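Local coordinates for protein probable uracil-DNA glycosylase (Acanthamoeba polyphaga mimivirus, PDB 5X55) that is a probable DNA glycosylase of the uracil-DNA glycosylase superfamily, built around a four-stranded parallel beta-sheet with helices packed about it, at residues 299-304 / 331-336. Numbering follows the deposited sequence.
Sequences AHKLCQ and MSYGPN
The side-chain amide of Gln304 hydrogen-bonds to two backbone groups of the facing strand end, Met331 O and Tyr333 N. Gln304 OE1 accepts the N-H of Tyr333 N at 2.9 Å. Gln304 NE2 gives a hydrogen to Met331 O at 3.0 Å, and this bond is almost straight (N-H...O 178°). Met331 O lies in the amide plane of Gln304, in line with the N-H. OE1 and NE2 thus each have a backbone partner. The chain of Gln304 runs extended past CG (chi2 179°), which carries the amide across to the strand. NE2 also makes a weak bond to His300 O, in the last turn of the helix that Gln304 follows. These bonds limit rotation of the amide.

The ring of Tyr333 crosses the Gln304 side chain at about a right angle. The amide meets the ring edge, the two planes are 52° apart, and Gln304 OE1 is 3.3 Å from Tyr333 CD2. Met331 CG lies over the centre of one face of the Tyr333 ring, 3.9 Å above its plane. At the hydroxyl end, the aliphatic part of Lys301 packs obliquely, and Lys301 CD is 3.4 Å from Tyr333 OH. Beyond CD the lysine chain turns, carrying NZ clear of the tyrosine.

His300 lies on the inner side of the contact. NE2 of Gln304 sits over one face of its ring, toward the rim, while ND1 is hydrogen-bonded to Ser330 and Tyr342 meets the ring edge-to-face.

The contact is at the protein surface. Through the bidentate hydrogen bond of Gln304, helix 297-303, which follows strand 291-295 of the parallel sheet, is joined to the antiparallel hairpin 328-332/338-342 within the uracil-DNA glycosylase superfamily fold.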
loop_
_atom_site.group_PDB
_atom_site.type_symbol
_atom_site.label_atom_id
_atom_site.label_comp_id
_atom_site.label_asym_id
_atom_site.label_seq_id
_atom_site.Cartn_x
_atom_site.Cartn_y
_atom_site.Cartn_z
ATOM N N ALA A 299 2.947 -10.447 2.635
ATOM C CA ALA A 299 3.708 -9.614 1.705
ATOM C C ALA A 299 4.846 -10.411 1.069
ATOM O O ALA A 299 5.163 -10.227 -0.112
ATOM C CB ALA A 299 4.236 -8.373 2.431
ATOM N N HIS A 300 5.441 -11.331 1.834
ATOM C CA HIS A 300 6.547 -12.141 1.336
ATOM C C HIS A 300 6.091 -13.104 0.244
ATOM O O HIS A 300 6.779 -13.276 -0.784
ATOM C CB HIS A 300 7.169 -12.906 2.498
ATOM C CG HIS A 300 8.335 -13.750 2.094
ATOM N ND1 HIS A 300 8.469 -15.069 2.471
ATOM C CD2 HIS A 300 9.413 -13.464 1.326
ATOM C CE1 HIS A 300 9.591 -15.551 1.972
ATOM N NE2 HIS A 300 10.184 -14.597 1.277
ATOM N N LYS A 301 4.941 -13.749 0.455
ATOM C CA LYS A 301 4.353 -14.538 -0.615
ATOM C C LYS A 301 4.196 -13.688 -1.859
ATOM O O LYS A 301 4.633 -14.076 -2.948
ATOM C CB LYS A 301 3.007 -15.120 -0.191
ATOM C CG LYS A 301 2.227 -15.691 -1.381
ATOM C CD LYS A 301 1.123 -16.649 -0.943
ATOM C CE LYS A 301 -0.086 -15.903 -0.376
ATOM N NZ LYS A 301 -0.705 -15.018 -1.400
ATOM N N LEU A 302 3.621 -12.491 -1.711
ATOM C CA LEU A 302 3.441 -11.665 -2.904
ATOM C C LEU A 302 4.776 -11.328 -3.558
ATOM O O LEU A 302 4.875 -11.306 -4.786
ATOM C CB LEU A 302 2.688 -10.386 -2.563
ATOM C CG LEU A 302 1.236 -10.569 -2.185
ATOM C CD1 LEU A 302 0.638 -9.197 -2.060
ATOM C CD2 LEU A 302 0.508 -11.393 -3.231
ATOM N N CYS A 303 5.811 -11.042 -2.762
ATOM C CA CYS A 303 7.102 -10.668 -3.341
ATOM C C CYS A 303 7.822 -11.839 -3.993
ATOM O O CYS A 303 8.806 -11.625 -4.714
ATOM C CB CYS A 303 7.994 -10.043 -2.276
ATOM S SG CYS A 303 7.438 -8.365 -1.795
ATOM N N GLN A 304 7.376 -13.063 -3.750
ATOM C CA GLN A 304 7.899 -14.186 -4.517
ATOM C C GLN A 304 7.285 -14.305 -5.903
ATOM O O GLN A 304 7.604 -15.253 -6.624
ATOM C CB GLN A 304 7.706 -15.468 -3.722
ATOM C CG GLN A 304 8.623 -15.444 -2.522
ATOM C CD GLN A 304 8.496 -16.650 -1.671
ATOM O OE1 GLN A 304 8.916 -17.748 -2.066
ATOM N NE2 GLN A 304 7.896 -16.478 -0.490
ATOM N N MET A 331 6.816 -19.445 4.033
ATOM C CA MET A 331 7.027 -20.464 3.014
ATOM C C MET A 331 7.863 -19.890 1.879
ATOM O O MET A 331 7.532 -18.846 1.306
ATOM C CB MET A 331 5.686 -20.977 2.501
ATOM C CG MET A 331 5.804 -22.053 1.426
ATOM S SD MET A 331 6.791 -23.487 1.917
ATOM C CE MET A 331 5.661 -24.306 3.045
ATOM N N SER A 332 8.971 -20.545 1.590
ATOM C CA SER A 332 9.831 -20.174 0.478
ATOM C C SER A 332 9.503 -21.134 -0.646
ATOM O O SER A 332 9.821 -22.330 -0.571
ATOM C CB SER A 332 11.307 -20.240 0.856
ATOM O OG SER A 332 12.104 -19.763 -0.210
ATOM N N TYR A 333 8.825 -20.611 -1.660
ATOM C CA TYR A 333 8.318 -21.412 -2.759
ATOM C C TYR A 333 9.443 -21.786 -3.722
ATOM O O TYR A 333 10.556 -21.250 -3.681
ATOM C CB TYR A 333 7.217 -20.654 -3.493
ATOM C CG TYR A 333 6.005 -20.346 -2.638
ATOM C CD1 TYR A 333 4.939 -21.242 -2.574
ATOM C CD2 TYR A 333 5.916 -19.158 -1.902
ATOM C CE1 TYR A 333 3.823 -20.984 -1.797
ATOM C CE2 TYR A 333 4.788 -18.888 -1.118
ATOM C CZ TYR A 333 3.744 -19.816 -1.076
ATOM O OH TYR A 333 2.609 -19.586 -0.314
ATOM N N GLY A 334 9.132 -22.724 -4.603
ATOM C CA GLY A 334 10.063 -23.156 -5.614
ATOM C C GLY A 334 9.998 -24.648 -5.882
ATOM O O GLY A 334 8.986 -25.321 -5.623
ATOM N N PRO A 335 11.090 -25.189 -6.427
ATOM C CA PRO A 335 11.120 -26.632 -6.725
ATOM C C PRO A 335 11.029 -27.477 -5.477
ATOM O O PRO A 335 10.494 -28.593 -5.519
ATOM C CB PRO A 335 12.474 -26.817 -7.432
ATOM C CG PRO A 335 12.960 -25.412 -7.761
ATOM C CD PRO A 335 12.381 -24.537 -6.706
ATOM N N ASN A 336 11.544 -26.960 -4.361
ATOM C CA ASN A 336 11.611 -27.661 -3.081
ATOM C C ASN A 336 11.120 -26.683 -2.023
ATOM O O ASN A 336 11.916 -26.005 -1.359
ATOM C CB ASN A 336 13.030 -28.153 -2.801
ATOM C CG ASN A 336 13.571 -29.030 -3.931
ATOM O OD1 ASN A 336 13.443 -30.257 -3.897
ATOM N ND2 ASN A 336 14.158 -28.398 -4.951
#